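Local structure of ABC transporter substrate binding protein (Ribose) (Agrobacterium vitis S4, 4WT7) at residues Q284-A287 against L288-G292; L304-K308 against Q309-E313. The protein probably binds sugars or sugar alcohols for uptake by an ABC transporter, and is seen here with d-allitol bound. All blocks are in the same frame, centred on the assembly; numbering follows the deposited sequence.

Contact 1. Residues Q284-A287 against L288-G292; sequences QNVA and LLLSG
Leu290 N meets the carbonyl of Val286 at 2.9 Å (N to O), and with an N-H...O angle of 165° this is a sound helical bond. Leu290 CG also lies 3.4 Å from Val286 O, beyond the oxygen and off the carbonyl plane. Further out the two side chains run side by side in one direction, Val286 CG1 coming to 4.0 Å from Leu290 CD1. Val286 puts this branch forward because CG1 is anti to its backbone N (chi1 169°); the residue also packs on Leu117, Ala91 and Val93, where helix 275-290 covers the parallel sheet of one Rossmann-like lobe of the periplasmic binding protein fold. The buried Asn285 crosses Leu288 at a slant, its OD1 3.6 Å from Leu288 CD1, while its ND2 is hydrogen-bonded to Asn128 and weakly to Ser299. One residue after Val286, the carbonyl of Ala287 accepts Ser291 N (N to O 2.9 Å). Ser291 OG, lying between its own N and carbonyl carbon (chi1 83°), turns back to donate to Leu288 O at 2.9 Å. Gly292, the first residue to leave helical angles, has positive phi and completes a Schellman motif with two bonds back into the last turn; one is Gly292 N to Leu289 O at 2.9 Å.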
loop_
_atom_site.group_PDB
_atom_site.type_symbol
_atom_site.label_atom_id
_atom_site.label_comp_id
_atom_site.label_asym_id
_atom_site.label_seq_id
_atom_site.Cartn_x
_atom_site.Cartn_y
_atom_site.Cartn_z
ATOM N N GLN A 284 -15.231 -5.186 -10.754
ATOM C CA GLN A 284 -16.462 -4.499 -11.098
ATOM C C GLN A 284 -16.173 -3.593 -12.293
ATOM O O GLN A 284 -16.942 -3.569 -13.257
ATOM C CB GLN A 284 -17.022 -3.669 -9.924
ATOM C CG GLN A 284 -17.779 -4.487 -8.843
ATOM C CD GLN A 284 -19.177 -4.963 -9.296
ATOM O OE1 GLN A 284 -20.052 -4.152 -9.625
ATOM N NE2 GLN A 284 -19.384 -6.280 -9.308
ATOM N N ASN A 285 -15.055 -2.854 -12.230
ATOM C CA ASN A 285 -14.755 -1.897 -13.279
ATOM C C ASN A 285 -14.371 -2.584 -14.594
ATOM O O ASN A 285 -14.657 -2.067 -15.675
ATOM C CB ASN A 285 -13.715 -0.859 -12.819
ATOM C CG ASN A 285 -14.318 0.173 -11.883
ATOM O OD1 ASN A 285 -15.525 0.166 -11.631
ATOM N ND2 ASN A 285 -13.491 1.055 -11.351
ATOM N N VAL A 286 -13.749 -3.757 -14.513
ATOM C CA VAL A 286 -13.512 -4.525 -15.720
ATOM C C VAL A 286 -14.836 -4.901 -16.423
ATOM O O VAL A 286 -14.982 -4.716 -17.639
ATOM C CB VAL A 286 -12.720 -5.791 -15.452
ATOM C CG1 VAL A 286 -12.747 -6.683 -16.688
ATOM C CG2 VAL A 286 -11.282 -5.452 -15.023
ATOM N N ALA A 287 -15.779 -5.451 -15.668
ATOM C CA ALA A 287 -17.093 -5.780 -16.210
ATOM C C ALA A 287 -17.758 -4.546 -16.832
ATOM O O ALA A 287 -18.136 -4.569 -17.998
ATOM C CB ALA A 287 -17.975 -6.365 -15.119
ATOM N N LEU A 288 -17.873 -3.464 -16.070
ATOM C CA LEU A 288 -18.355 -2.197 -16.637
ATOM C C LEU A 288 -17.654 -1.823 -17.965
ATOM O O LEU A 288 -18.316 -1.484 -18.952
ATOM C CB LEU A 288 -18.176 -1.046 -15.648
ATOM C CG LEU A 288 -19.087 -1.028 -14.423
ATOM C CD1 LEU A 288 -18.607 0.050 -13.433
ATOM C CD2 LEU A 288 -20.531 -0.769 -14.883
ATOM N N LEU A 289 -16.328 -1.862 -17.994
ATOM C CA LEU A 289 -15.620 -1.579 -19.244
ATOM C C LEU A 289 -16.046 -2.507 -20.384
ATOM O O LEU A 289 -16.359 -2.053 -21.484
ATOM C CB LEU A 289 -14.117 -1.660 -19.064
ATOM C CG LEU A 289 -13.365 -1.435 -20.377
ATOM C CD1 LEU A 289 -13.425 0.018 -20.775
ATOM C CD2 LEU A 289 -11.950 -1.879 -20.273
ATOM N N LEU A 290 -16.054 -3.809 -20.146
ATOM C CA LEU A 290 -16.372 -4.729 -21.233
ATOM C C LEU A 290 -17.840 -4.599 -21.676
ATOM O O LEU A 290 -18.163 -4.888 -22.816
ATOM C CB LEU A 290 -16.032 -6.176 -20.872
ATOM C CG LEU A 290 -14.565 -6.423 -20.506
ATOM C CD1 LEU A 290 -14.318 -7.903 -20.210
ATOM C CD2 LEU A 290 -13.636 -5.924 -21.580
ATOM N N SER A 291 -18.719 -4.161 -20.781
ATOM C CA SER A 291 -20.108 -3.935 -21.171
ATOM C C SER A 291 -20.285 -2.655 -22.004
ATOM O O SER A 291 -21.397 -2.369 -22.434
ATOM C CB SER A 291 -21.018 -3.859 -19.957
ATOM O OG SER A 291 -20.976 -2.561 -19.410
ATOM N N GLY A 292 -19.212 -1.880 -22.195
ATOM C CA GLY A 292 -19.249 -0.694 -23.065
ATOM C C GLY A 292 -19.031 0.657 -22.377
ATOM O O GLY A 292 -18.834 1.696 -23.031
#

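Contact 2. Residues L304-K308 against Q309-E313; sequences LLANK and QTVNE
Leu305 offers its carbonyl to the hydroxyl of Thr310, with OG1 3.1 Å from Leu305 O and the donor slightly tilted from the carbonyl plane. Ala306 follows with an apolar touch, its CB 4.1 Å from Val311 CB. Asn307 then makes a reciprocal pair of side chain-to-backbone bonds with Thr310, in the form of a capping box, the two side chains crossing at about a right angle. Asn307 N donates to Thr310 OG1 at 2.8 Å, and at 165° the bond is nearly straight. Thr310 OG1 therefore both gives and receives a hydrogen bond, which should fix its rotation; a chi1 of 60° brings it back toward the strand. In return Asn307 OD1 accepts Thr310 N at 2.8 Å with an N-H...O angle of 149°. A weak, bent bond from Gln309 N reaches the same OD1, also at 2.8 Å, in the form of an Asx turn. The backbone carbonyl of Asn307 adds a weak bond to Val311 N (O to N 2.9 Å), so both carbonyl groups of this asparagine hold the start of the helical turn. Lys308 is tied to the following residues through water: one water accepts from Lys308 N and donates to Gln309 OE1; another donates to Lys308 O and accepts from Asn312 N at 3.0 Å. The ammonium NZ of Lys308 is engaged elsewhere, on the backbone carbonyls of Asp262, Val260 and Ala267. Strand 304-307 lies at the border of the mixed sheet, antiparallel to strand 267-272. Leu305 packs on Asp140 and Gln144 of helix 134-148, and Asn307 ND2 is hydrogen-bonded to Gln144 OE1, whereas Ala306 meets Leu257 and Val311 meets Val260 on helix 254-260, as the chain turns into helix 311-318.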
loop_
_atom_site.group_PDB
_atom_site.type_symbol
_atom_site.label_atom_id
_atom_site.label_comp_id
_atom_site.label_asym_id
_atom_site.label_seq_id
_atom_site.Cartn_x
_atom_site.Cartn_y
_atom_site.Cartn_z
ATOM N N LEU A 304 -9.403 4.806 6.346
ATOM C CA LEU A 304 -9.801 5.269 7.680
ATOM C C LEU A 304 -8.620 5.419 8.640
ATOM O O LEU A 304 -8.001 4.430 9.013
ATOM C CB LEU A 304 -10.797 4.266 8.301
ATOM C CG LEU A 304 -11.952 3.801 7.431
ATOM C CD1 LEU A 304 -12.466 2.389 7.836
ATOM C CD2 LEU A 304 -13.050 4.852 7.601
ATOM N N LEU A 305 -8.316 6.643 9.059
ATOM C CA LEU A 305 -7.212 6.843 9.979
ATOM C C LEU A 305 -7.576 6.271 11.358
ATOM O O LEU A 305 -8.517 6.725 12.007
ATOM C CB LEU A 305 -6.848 8.321 10.119
ATOM C CG LEU A 305 -5.543 8.448 10.901
ATOM C CD1 LEU A 305 -4.698 9.632 10.431
ATOM C CD2 LEU A 305 -5.837 8.576 12.375
ATOM N N ALA A 306 -6.821 5.274 11.787
ATOM C CA ALA A 306 -6.923 4.744 13.134
ATOM C C ALA A 306 -5.756 5.236 14.015
ATOM O O ALA A 306 -4.585 4.952 13.750
ATOM C CB ALA A 306 -6.945 3.225 13.092
ATOM N N ASN A 307 -6.087 5.972 15.076
ATOM C CA ASN A 307 -5.105 6.316 16.085
ATOM C C ASN A 307 -5.524 5.613 17.381
ATOM O O ASN A 307 -6.473 4.801 17.371
ATOM C CB ASN A 307 -4.993 7.832 16.251
ATOM C CG ASN A 307 -6.304 8.485 16.642
ATOM O OD1 ASN A 307 -7.087 7.955 17.460
ATOM N ND2 ASN A 307 -6.561 9.645 16.049
ATOM N N LYS A 308 -4.853 5.906 18.495
ATOM C CA LYS A 308 -5.147 5.154 19.707
ATOM C C LYS A 308 -6.603 5.369 20.176
ATOM O O LYS A 308 -7.188 4.471 20.747
ATOM C CB LYS A 308 -4.126 5.441 20.816
ATOM C CG LYS A 308 -2.715 5.029 20.432
ATOM C CD LYS A 308 -1.870 4.859 21.665
ATOM C CE LYS A 308 -0.635 4.083 21.378
ATOM N NZ LYS A 308 -0.937 2.667 21.081
ATOM N N GLN A 309 -7.186 6.528 19.899
ATOM C CA GLN A 309 -8.602 6.753 20.192
ATOM C C GLN A 309 -9.578 6.128 19.180
ATOM O O GLN A 309 -10.632 5.634 19.561
ATOM C CB GLN A 309 -8.902 8.252 20.284
ATOM C CG GLN A 309 -8.303 8.937 21.501
ATOM C CD GLN A 309 -6.772 8.815 21.570
ATOM O OE1 GLN A 309 -6.059 9.049 20.572
ATOM N NE2 GLN A 309 -6.261 8.446 22.751
ATOM N N THR A 310 -9.261 6.179 17.889
ATOM C CA THR A 310 -10.226 5.762 16.894
ATOM C C THR A 310 -10.121 4.308 16.441
ATOM O O THR A 310 -10.964 3.857 15.704
ATOM C CB THR A 310 -10.116 6.637 15.642
ATOM O OG1 THR A 310 -8.794 6.506 15.096
ATOM C CG2 THR A 310 -10.409 8.097 15.997
ATOM N N VAL A 311 -9.108 3.569 16.885
ATOM C CA VAL A 311 -8.880 2.248 16.322
ATOM C C VAL A 311 -10.079 1.321 16.527
ATOM O O VAL A 311 -10.449 0.602 15.617
ATOM C CB VAL A 311 -7.561 1.609 16.819
ATOM C CG1 VAL A 311 -7.538 1.490 18.351
ATOM C CG2 VAL A 311 -7.367 0.251 16.161
ATOM N N ASN A 312 -10.706 1.341 17.701
ATOM C CA ASN A 312 -11.902 0.531 17.889
ATOM C C ASN A 312 -12.958 0.791 16.814
ATOM O O ASN A 312 -13.424 -0.131 16.173
ATOM C CB ASN A 312 -12.514 0.778 19.275
ATOM C CG ASN A 312 -13.730 -0.089 19.537
ATOM O OD1 ASN A 312 -13.624 -1.301 19.559
ATOM N ND2 ASN A 312 -14.887 0.530 19.732
ATOM N N GLU A 313 -13.361 2.034 16.615
ATOM C CA GLU A 313 -14.419 2.262 15.651
ATOM C C GLU A 313 -13.940 2.003 14.230
ATOM O O GLU A 313 -14.727 1.603 13.390
ATOM C CB GLU A 313 -15.042 3.644 15.791
ATOM C CG GLU A 313 -14.062 4.788 15.735
ATOM C CD GLU A 313 -14.759 6.153 15.697
ATOM O OE1 GLU A 313 -15.775 6.281 14.960
ATOM O OE2 GLU A 313 -14.287 7.072 16.420
HETATM O O HOH W 1 -9.800 2.867 20.150
HETATM O O HOH W 2 -3.311 8.412 19.324
#

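How the contacts relate
Contacts 1 and 2 share no secondary structure element and do not touch: their centres are 35 Å apart and their nearest atoms about 19 Å. Contact 1 ends a helix packed on the parallel sheet of one lobe; contact 2 joins the border strand of the other lobe's mixed sheet to the C-terminal helix. Both are partly buried. In 284-292 the buried residues belong to the earlier turn and exposure grows toward Ser291 and Gly292; in 304-313 Ala306 and Val311 are buried while Gln309 and Asn312 are exposed. Regular backbone bonds dominate contact 1, whereas contact 2 relies on side-chain oxygens and water where the helical pattern is only beginning.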